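Long-range contact in ginlfy protein (Ginkgo biloba, PDB 4UDE), which probably acts as a DNA-binding transcription factor of the LEAFY family, whose oligomerisation domain of the SAM type is the part in this chain: residues 38-50 / 66-80. Sequence-based numbering, arbitrary orientation.
Sequences LVNMTEQELDDVI and KYGIKSAVRAEKRRL
Glu43 and Arg74 meet side-on, their carboxylate and guanidinium planes only 20° apart. Glu43 OE2 accepts from Arg74 NE at 2.9 Å with its syn lone pair, and Arg74 NH2 donates to Glu43 OE1 at 3.0 Å. Lys70 extends this salt-bridge network. Its chain bends at three successive torsions, beginning with chi2 at -87°. These bends lay CD against Leu46 CB and bring NZ to 3.0 Å from Asp47 OD1. A water bridges Lys70 NZ and Glu43 OE1. With an alanine here in place of Glu43, the Arg74 guanidinium would probably lose its mate and be free to turn, and Lys70 would keep Asp47 as its remaining acidic partner here. Helix 43-55 runs roughly antiparallel to the long C-terminal helix 63-83 of this all-helical SAM domain. Beneath the charges the packing is apolar. Leu46 CD1 meets Val73 CG1 tip to tip at 3.8 Å, and Ile50 CD1 lies 4.1 Å from Ile69 CG2. Leu38 joins Val73 to helix 2-15 through Leu11 and Leu14. The extended Lys77 passes Val39 and donates from NZ to Met41 O at 2.7 Å, just before the Thr42-Glu45 capping box. Beyond it, Val39 CG1 touches Glu76 CG at 3.6 Å.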
ATOM      1  N   LEU A  38       4.542  -4.923   2.886  1.00 26.25           N
ATOM      2  CA  LEU A  38       4.873  -3.807   1.988  1.00 26.35           C
ATOM      3  C   LEU A  38       6.225  -3.149   2.295  1.00 29.30           C
ATOM      4  O   LEU A  38       7.002  -2.939   1.367  1.00 28.03           O
ATOM      5  CB  LEU A  38       3.740  -2.764   1.948  1.00 26.55           C
ATOM      6  CG  LEU A  38       2.388  -3.258   1.403  1.00 30.65           C
ATOM      7  CD1 LEU A  38       1.245  -2.356   1.887  1.00 31.12           C
ATOM      8  CD2 LEU A  38       2.397  -3.376  -0.147  1.00 29.00           C
ATOM      9  N   VAL A  39       6.548  -2.912   3.580  1.00 27.39           N
ATOM     10  CA  VAL A  39       7.841  -2.289   3.953  1.00 28.78           C
ATOM     11  C   VAL A  39       9.073  -3.192   3.723  1.00 33.11           C
ATOM     12  O   VAL A  39      10.213  -2.710   3.724  1.00 33.48           O
ATOM     13  CB  VAL A  39       7.862  -1.548   5.317  1.00 32.70           C
ATOM     14  CG1 VAL A  39       6.667  -0.598   5.442  1.00 32.40           C
ATOM     15  CG2 VAL A  39       7.925  -2.516   6.499  1.00 33.06           C
ATOM     16  N   ASN A  40       8.838  -4.486   3.496  1.00 27.82           N
ATOM     17  CA  ASN A  40       9.924  -5.416   3.248  1.00 27.72           C
ATOM     18  C   ASN A  40      10.018  -5.824   1.790  1.00 32.36           C
ATOM     19  O   ASN A  40      10.843  -6.677   1.446  1.00 32.06           O
ATOM     20  CB  ASN A  40       9.801  -6.618   4.185  1.00 30.13           C
ATOM     21  CG  ASN A  40      10.382  -6.332   5.531  1.00 41.57           C
ATOM     22  OD1 ASN A  40      11.597  -6.322   5.703  1.00 32.64           O
ATOM     23  ND2 ASN A  40       9.540  -5.949   6.460  1.00 37.67           N
ATOM     24  N   MET A  41       9.165  -5.217   0.922  1.00 27.07           N
ATOM     25  CA  MET A  41       9.161  -5.505  -0.512  1.00 26.21           C
ATOM     26  C   MET A  41      10.108  -4.560  -1.229  1.00 30.09           C
ATOM     27  O   MET A  41      10.322  -3.453  -0.767  1.00 28.99           O
ATOM     28  CB  MET A  41       7.737  -5.359  -1.092  1.00 27.23           C
ATOM     29  CG  MET A  41       6.872  -6.573  -0.834  1.00 28.92           C
ATOM     30  SD  MET A  41       5.093  -6.294  -1.115  1.00 31.53           S
ATOM     31  CE  MET A  41       5.074  -5.910  -2.858  1.00 28.05           C
ATOM     32  N   THR A  42      10.646  -4.969  -2.373  1.00 27.99           N
ATOM     33  CA  THR A  42      11.532  -4.079  -3.120  1.00 28.91           C
ATOM     34  C   THR A  42      10.680  -3.108  -3.958  1.00 33.95           C
ATOM     35  O   THR A  42       9.477  -3.337  -4.143  1.00 32.21           O
ATOM     36  CB  THR A  42      12.483  -4.885  -4.029  1.00 33.18           C
ATOM     37  OG1 THR A  42      11.709  -5.579  -4.997  1.00 31.72           O
ATOM     38  CG2 THR A  42      13.398  -5.861  -3.253  1.00 29.60           C
ATOM     39  N   GLU A  43      11.318  -2.055  -4.497  1.00 31.34           N
ATOM     40  CA  GLU A  43      10.672  -1.091  -5.409  1.00 31.84           C
ATOM     41  C   GLU A  43      10.083  -1.803  -6.622  1.00 33.53           C
ATOM     42  O   GLU A  43       8.979  -1.459  -7.058  1.00 32.29           O
ATOM     43  CB  GLU A  43      11.695  -0.057  -5.896  1.00 33.44           C
ATOM     44  CG  GLU A  43      12.133   0.887  -4.789  1.00 42.17           C
ATOM     45  CD  GLU A  43      11.428   2.225  -4.784  1.00 55.81           C
ATOM     46  OE1 GLU A  43      10.940   2.643  -5.859  1.00 52.08           O
ATOM     47  OE2 GLU A  43      11.441   2.892  -3.725  1.00 45.39           O
ATOM     48  N   GLN A  44      10.817  -2.812  -7.154  1.00 29.95           N
ATOM     49  CA  GLN A  44      10.368  -3.615  -8.301  1.00 30.01           C
ATOM     50  C   GLN A  44       9.128  -4.458  -7.945  1.00 32.53           C
ATOM     51  O   GLN A  44       8.220  -4.555  -8.764  1.00 32.82           O
ATOM     52  CB  GLN A  44      11.508  -4.497  -8.857  1.00 31.69           C
ATOM     53  CG  GLN A  44      11.157  -5.280 -10.154  1.00 47.46           C
ATOM     54  CD  GLN A  44      10.633  -4.397 -11.277  1.00 70.99           C
ATOM     55  OE1 GLN A  44      11.282  -3.428 -11.698  1.00 68.86           O
ATOM     56  NE2 GLN A  44       9.429  -4.703 -11.770  1.00 61.07           N
ATOM     57  N   GLU A  45       9.078  -5.034  -6.724  1.00 28.58           N
ATOM     58  CA  GLU A  45       7.933  -5.844  -6.264  1.00 27.01           C
ATOM     59  C   GLU A  45       6.702  -4.964  -6.082  1.00 29.03           C
ATOM     60  O   GLU A  45       5.597  -5.376  -6.423  1.00 27.61           O
ATOM     61  CB  GLU A  45       8.278  -6.631  -4.989  1.00 27.72           C
ATOM     62  CG  GLU A  45       9.325  -7.714  -5.245  1.00 32.27           C
ATOM     63  CD  GLU A  45       9.922  -8.368  -4.010  1.00 39.43           C
ATOM     64  OE1 GLU A  45       9.809  -7.787  -2.913  1.00 32.58           O
ATOM     65  OE2 GLU A  45      10.516  -9.459  -4.138  1.00 45.49           O
ATOM     66  N   LEU A  46       6.903  -3.729  -5.606  1.00 27.09           N
ATOM     67  CA  LEU A  46       5.813  -2.755  -5.475  1.00 27.41           C
ATOM     68  C   LEU A  46       5.289  -2.364  -6.875  1.00 31.81           C
ATOM     69  O   LEU A  46       4.070  -2.292  -7.049  1.00 30.13           O
ATOM     70  CB  LEU A  46       6.241  -1.537  -4.663  1.00 27.78           C
ATOM     71  CG  LEU A  46       6.605  -1.836  -3.197  1.00 34.16           C
ATOM     72  CD1 LEU A  46       7.511  -0.749  -2.612  1.00 34.52           C
ATOM     73  CD2 LEU A  46       5.344  -2.062  -2.322  1.00 37.63           C
ATOM     74  N   ASP A  47       6.196  -2.226  -7.896  1.00 28.49           N
ATOM     75  CA  ASP A  47       5.786  -1.948  -9.286  1.00 28.79           C
ATOM     76  C   ASP A  47       4.912  -3.077  -9.838  1.00 32.18           C
ATOM     77  O   ASP A  47       3.904  -2.813 -10.490  1.00 30.89           O
ATOM     78  CB  ASP A  47       7.001  -1.726 -10.210  1.00 31.05           C
ATOM     79  CG  ASP A  47       7.760  -0.439  -9.940  1.00 41.71           C
ATOM     80  OD1 ASP A  47       7.118   0.553  -9.536  1.00 40.15           O
ATOM     81  OD2 ASP A  47       8.999  -0.420 -10.156  1.00 52.21           O
ATOM     82  N   ASP A  48       5.319  -4.341  -9.570  1.00 29.32           N
ATOM     83  CA  ASP A  48       4.614  -5.548  -9.982  1.00 27.93           C
ATOM     84  C   ASP A  48       3.203  -5.617  -9.384  1.00 33.02           C
ATOM     85  O   ASP A  48       2.257  -5.996 -10.082  1.00 33.97           O
ATOM     86  CB  ASP A  48       5.429  -6.798  -9.592  1.00 29.00           C
ATOM     87  CG  ASP A  48       6.808  -6.962 -10.244  1.00 36.49           C
ATOM     88  OD1 ASP A  48       7.066  -6.314 -11.288  1.00 37.11           O
ATOM     89  OD2 ASP A  48       7.630  -7.716  -9.700  1.00 42.97           O
ATOM     90  N   VAL A  49       3.063  -5.284  -8.088  1.00 28.08           N
ATOM     91  CA  VAL A  49       1.758  -5.292  -7.426  1.00 26.54           C
ATOM     92  C   VAL A  49       0.863  -4.173  -8.005  1.00 27.50           C
ATOM     93  O   VAL A  49      -0.325  -4.378  -8.195  1.00 26.23           O
ATOM     94  CB  VAL A  49       1.919  -5.227  -5.884  1.00 29.68           C
ATOM     95  CG1 VAL A  49       0.589  -4.965  -5.183  1.00 28.78           C
ATOM     96  CG2 VAL A  49       2.533  -6.520  -5.374  1.00 29.53           C
ATOM     97  N   ILE A  50       1.439  -3.014  -8.296  1.00 25.52           N
ATOM     98  CA  ILE A  50       0.698  -1.904  -8.890  1.00 28.19           C
ATOM     99  C   ILE A  50       0.122  -2.320 -10.268  1.00 35.29           C
ATOM    100  O   ILE A  50      -1.072  -2.124 -10.524  1.00 34.11           O
ATOM    101  CB  ILE A  50       1.534  -0.598  -8.888  1.00 30.97           C
ATOM    102  CG1 ILE A  50       1.600  -0.034  -7.447  1.00 30.72           C
ATOM    103  CG2 ILE A  50       0.947   0.440  -9.851  1.00 32.14           C
ATOM    104  CD1 ILE A  50       2.792   0.927  -7.156  1.00 33.02           C
ATOM    105  N   LYS A  66      -0.708   5.833  -8.052  1.00 27.08           N
ATOM    106  CA  LYS A  66       0.398   4.897  -8.343  1.00 27.41           C
ATOM    107  C   LYS A  66       1.693   5.415  -7.698  1.00 32.15           C
ATOM    108  O   LYS A  66       2.407   4.648  -7.050  1.00 32.25           O
ATOM    109  CB  LYS A  66       0.613   4.706  -9.868  1.00 29.84           C
ATOM    110  CG  LYS A  66      -0.498   3.904 -10.557  1.00 42.49           C
ATOM    111  CD  LYS A  66      -0.224   3.671 -12.036  1.00 51.51           C
ATOM    112  CE  LYS A  66      -1.378   2.950 -12.691  1.00 61.58           C
ATOM    113  NZ  LYS A  66      -1.177   2.778 -14.153  1.00 69.53           N
ATOM    114  N   TYR A  67       1.970   6.723  -7.859  1.00 26.80           N
ATOM    115  CA  TYR A  67       3.119   7.379  -7.234  1.00 26.47           C
ATOM    116  C   TYR A  67       2.976   7.428  -5.695  1.00 28.80           C
ATOM    117  O   TYR A  67       3.972   7.256  -4.996  1.00 28.58           O
ATOM    118  CB  TYR A  67       3.340   8.791  -7.823  1.00 26.37           C
ATOM    119  CG  TYR A  67       3.984   8.745  -9.188  1.00 27.13           C
ATOM    120  CD1 TYR A  67       5.343   8.461  -9.330  1.00 28.92           C
ATOM    121  CD2 TYR A  67       3.230   8.931 -10.341  1.00 27.44           C
ATOM    122  CE1 TYR A  67       5.933   8.369 -10.591  1.00 30.77           C
ATOM    123  CE2 TYR A  67       3.812   8.856 -11.606  1.00 28.53           C
ATOM    124  CZ  TYR A  67       5.170   8.592 -11.726  1.00 37.98           C
ATOM    125  OH  TYR A  67       5.752   8.528 -12.970  1.00 37.46           O
ATOM    126  N   GLY A  68       1.747   7.612  -5.209  1.00 25.83           N
ATOM    127  CA  GLY A  68       1.389   7.645  -3.783  1.00 25.48           C
ATOM    128  C   GLY A  68       1.666   6.366  -3.013  1.00 30.20           C
ATOM    129  O   GLY A  68       2.140   6.420  -1.873  1.00 31.36           O
ATOM    130  N   ILE A  69       1.372   5.196  -3.607  1.00 27.13           N
ATOM    131  CA  ILE A  69       1.635   3.891  -2.952  1.00 26.03           C
ATOM    132  C   ILE A  69       3.117   3.751  -2.708  1.00 29.06           C
ATOM    133  O   ILE A  69       3.529   3.418  -1.597  1.00 28.72           O
ATOM    134  CB  ILE A  69       1.036   2.676  -3.756  1.00 28.90           C
ATOM    135  CG1 ILE A  69      -0.516   2.699  -3.762  1.00 28.55           C
ATOM    136  CG2 ILE A  69       1.602   1.292  -3.270  1.00 26.43           C
ATOM    137  CD1 ILE A  69      -1.173   1.908  -4.887  1.00 28.74           C
ATOM    138  N   LYS A  70       3.928   4.065  -3.729  1.00 27.20           N
ATOM    139  CA  LYS A  70       5.396   3.974  -3.642  1.00 27.10           C
ATOM    140  C   LYS A  70       5.982   4.982  -2.655  1.00 29.81           C
ATOM    141  O   LYS A  70       6.875   4.625  -1.898  1.00 31.24           O
ATOM    142  CB  LYS A  70       6.039   4.178  -5.022  1.00 29.84           C
ATOM    143  CG  LYS A  70       5.596   3.192  -6.106  1.00 41.24           C
ATOM    144  CD  LYS A  70       6.424   1.893  -6.126  1.00 44.15           C
ATOM    145  CE  LYS A  70       7.886   2.078  -6.491  1.00 47.69           C
ATOM    146  NZ  LYS A  70       8.077   2.770  -7.803  1.00 49.87           N
ATOM    147  N   SER A  71       5.499   6.232  -2.673  1.00 25.33           N
ATOM    148  CA  SER A  71       5.972   7.298  -1.774  1.00 25.12           C
ATOM    149  C   SER A  71       5.655   6.988  -0.318  1.00 28.62           C
ATOM    150  O   SER A  71       6.492   7.248   0.553  1.00 28.35           O
ATOM    151  CB  SER A  71       5.353   8.638  -2.167  1.00 26.73           C
ATOM    152  OG  SER A  71       6.022   9.182  -3.293  1.00 29.57           O
ATOM    153  N   ALA A  72       4.447   6.417  -0.057  1.00 24.63           N
ATOM    154  CA  ALA A  72       4.014   6.057   1.293  1.00 24.32           C
ATOM    155  C   ALA A  72       4.914   4.960   1.860  1.00 27.38           C
ATOM    156  O   ALA A  72       5.337   5.076   3.004  1.00 25.63           O
ATOM    157  CB  ALA A  72       2.556   5.604   1.284  1.00 25.32           C
ATOM    158  N   VAL A  73       5.281   3.952   1.033  1.00 26.05           N
ATOM    159  CA  VAL A  73       6.182   2.858   1.451  1.00 26.57           C
ATOM    160  C   VAL A  73       7.624   3.394   1.654  1.00 32.15           C
ATOM    161  O   VAL A  73       8.236   3.092   2.674  1.00 29.72           O
ATOM    162  CB  VAL A  73       6.093   1.620   0.515  1.00 30.22           C
ATOM    163  CG1 VAL A  73       7.098   0.528   0.920  1.00 29.84           C
ATOM    164  CG2 VAL A  73       4.677   1.050   0.512  1.00 30.24           C
ATOM    165  N   ARG A  74       8.128   4.252   0.729  1.00 32.54           N
ATOM    166  CA  ARG A  74       9.468   4.866   0.880  1.00 33.23           C
ATOM    167  C   ARG A  74       9.587   5.629   2.174  1.00 35.69           C
ATOM    168  O   ARG A  74      10.605   5.515   2.851  1.00 35.44           O
ATOM    169  CB  ARG A  74       9.777   5.848  -0.254  1.00 33.66           C
ATOM    170  CG  ARG A  74      10.134   5.187  -1.540  1.00 43.74           C
ATOM    171  CD  ARG A  74      10.226   6.229  -2.626  1.00 40.73           C
ATOM    172  NE  ARG A  74      10.455   5.591  -3.912  1.00 35.87           N
ATOM    173  CZ  ARG A  74      10.340   6.210  -5.077  1.00 49.08           C
ATOM    174  NH1 ARG A  74       9.973   7.487  -5.128  1.00 37.68           N
ATOM    175  NH2 ARG A  74      10.579   5.559  -6.203  1.00 34.28           N
ATOM    176  N   ALA A  75       8.569   6.457   2.489  1.00 33.24           N
ATOM    177  CA  ALA A  75       8.547   7.285   3.701  1.00 32.79           C
ATOM    178  C   ALA A  75       8.533   6.424   4.927  1.00 35.56           C
ATOM    179  O   ALA A  75       9.237   6.737   5.891  1.00 37.51           O
ATOM    180  CB  ALA A  75       7.328   8.198   3.699  1.00 33.92           C
ATOM    181  N   GLU A  76       7.737   5.330   4.906  1.00 29.94           N
ATOM    182  CA  GLU A  76       7.660   4.418   6.043  1.00 28.19           C
ATOM    183  C   GLU A  76       8.983   3.680   6.256  1.00 31.51           C
ATOM    184  O   GLU A  76       9.403   3.547   7.393  1.00 31.55           O
ATOM    185  CB  GLU A  76       6.444   3.486   5.944  1.00 28.97           C
ATOM    186  CG  GLU A  76       6.235   2.549   7.146  1.00 34.09           C
ATOM    187  CD  GLU A  76       6.056   3.127   8.543  1.00 43.96           C
ATOM    188  OE1 GLU A  76       5.835   4.351   8.688  1.00 34.70           O
ATOM    189  OE2 GLU A  76       6.136   2.338   9.507  1.00 39.83           O
ATOM    190  N   LYS A  77       9.651   3.258   5.164  1.00 29.93           N
ATOM    191  CA  LYS A  77      10.962   2.590   5.179  1.00 30.98           C
ATOM    192  C   LYS A  77      12.006   3.533   5.785  1.00 38.55           C
ATOM    193  O   LYS A  77      12.762   3.121   6.659  1.00 38.01           O
ATOM    194  CB  LYS A  77      11.399   2.190   3.758  1.00 32.55           C
ATOM    195  CG  LYS A  77      10.813   0.879   3.244  1.00 35.70           C
ATOM    196  CD  LYS A  77      11.281   0.594   1.786  1.00 37.12           C
ATOM    197  CE  LYS A  77      10.712  -0.699   1.224  1.00 37.36           C
ATOM    198  NZ  LYS A  77      11.236  -1.042  -0.134  1.00 37.14           N
ATOM    199  N   ARG A  78      11.983   4.819   5.374  1.00 37.14           N
ATOM    200  CA  ARG A  78      12.893   5.841   5.896  1.00 37.42           C
ATOM    201  C   ARG A  78      12.602   6.138   7.380  1.00 42.23           C
ATOM    202  O   ARG A  78      13.541   6.265   8.167  1.00 42.15           O
ATOM    203  CB  ARG A  78      12.830   7.101   5.022  1.00 37.16           C
ATOM    204  CG  ARG A  78      13.830   8.190   5.403  1.00 50.10           C
ATOM    205  CD  ARG A  78      13.762   9.397   4.490  1.00 61.38           C
ATOM    206  NE  ARG A  78      12.471  10.085   4.584  1.00 73.42           N
ATOM    207  CZ  ARG A  78      11.521  10.029   3.653  1.00 80.06           C
ATOM    208  NH1 ARG A  78      11.709   9.320   2.544  1.00 65.06           N
ATOM    209  NH2 ARG A  78      10.376  10.680   3.824  1.00 55.22           N
ATOM    210  N   ARG A  79      11.312   6.202   7.772  1.00 38.58           N
ATOM    211  CA  ARG A  79      10.925   6.419   9.171  1.00 38.13           C
ATOM    212  C   ARG A  79      11.431   5.254  10.045  1.00 43.78           C
ATOM    213  O   ARG A  79      12.009   5.509  11.104  1.00 43.53           O
ATOM    214  CB  ARG A  79       9.404   6.586   9.303  1.00 36.35           C
ATOM    215  CG  ARG A  79       8.943   7.103  10.659  1.00 31.81           C
ATOM    216  CD  ARG A  79       7.434   6.971  10.854  1.00 36.43           C
ATOM    217  NE  ARG A  79       6.995   5.567  10.942  1.00 41.89           N
ATOM    218  CZ  ARG A  79       7.080   4.803  12.028  1.00 50.97           C
ATOM    219  NH1 ARG A  79       7.601   5.285  13.148  1.00 45.61           N
ATOM    220  NH2 ARG A  79       6.659   3.548  11.997  1.00 39.00           N
ATOM    221  N   LEU A  80      11.273   3.994   9.582  1.00 41.32           N
ATOM    222  CA  LEU A  80      11.736   2.828  10.352  1.00 42.65           C
ATOM    223  C   LEU A  80      13.266   2.727  10.499  1.00 52.14           C
ATOM    224  O   LEU A  80      13.751   2.380  11.580  1.00 51.62           O
ATOM    225  CB  LEU A  80      11.129   1.508   9.845  1.00 42.21           C
ATOM    226  CG  LEU A  80       9.617   1.372  10.015  1.00 46.68           C
ATOM    227  CD1 LEU A  80       9.012   0.476   8.917  1.00 46.66           C
ATOM    228  CD2 LEU A  80       9.250   0.902  11.415  1.00 46.00           C
TER
HETATM  229  O   HOH W   1      11.016   2.635  -8.685  1.00 52.55           O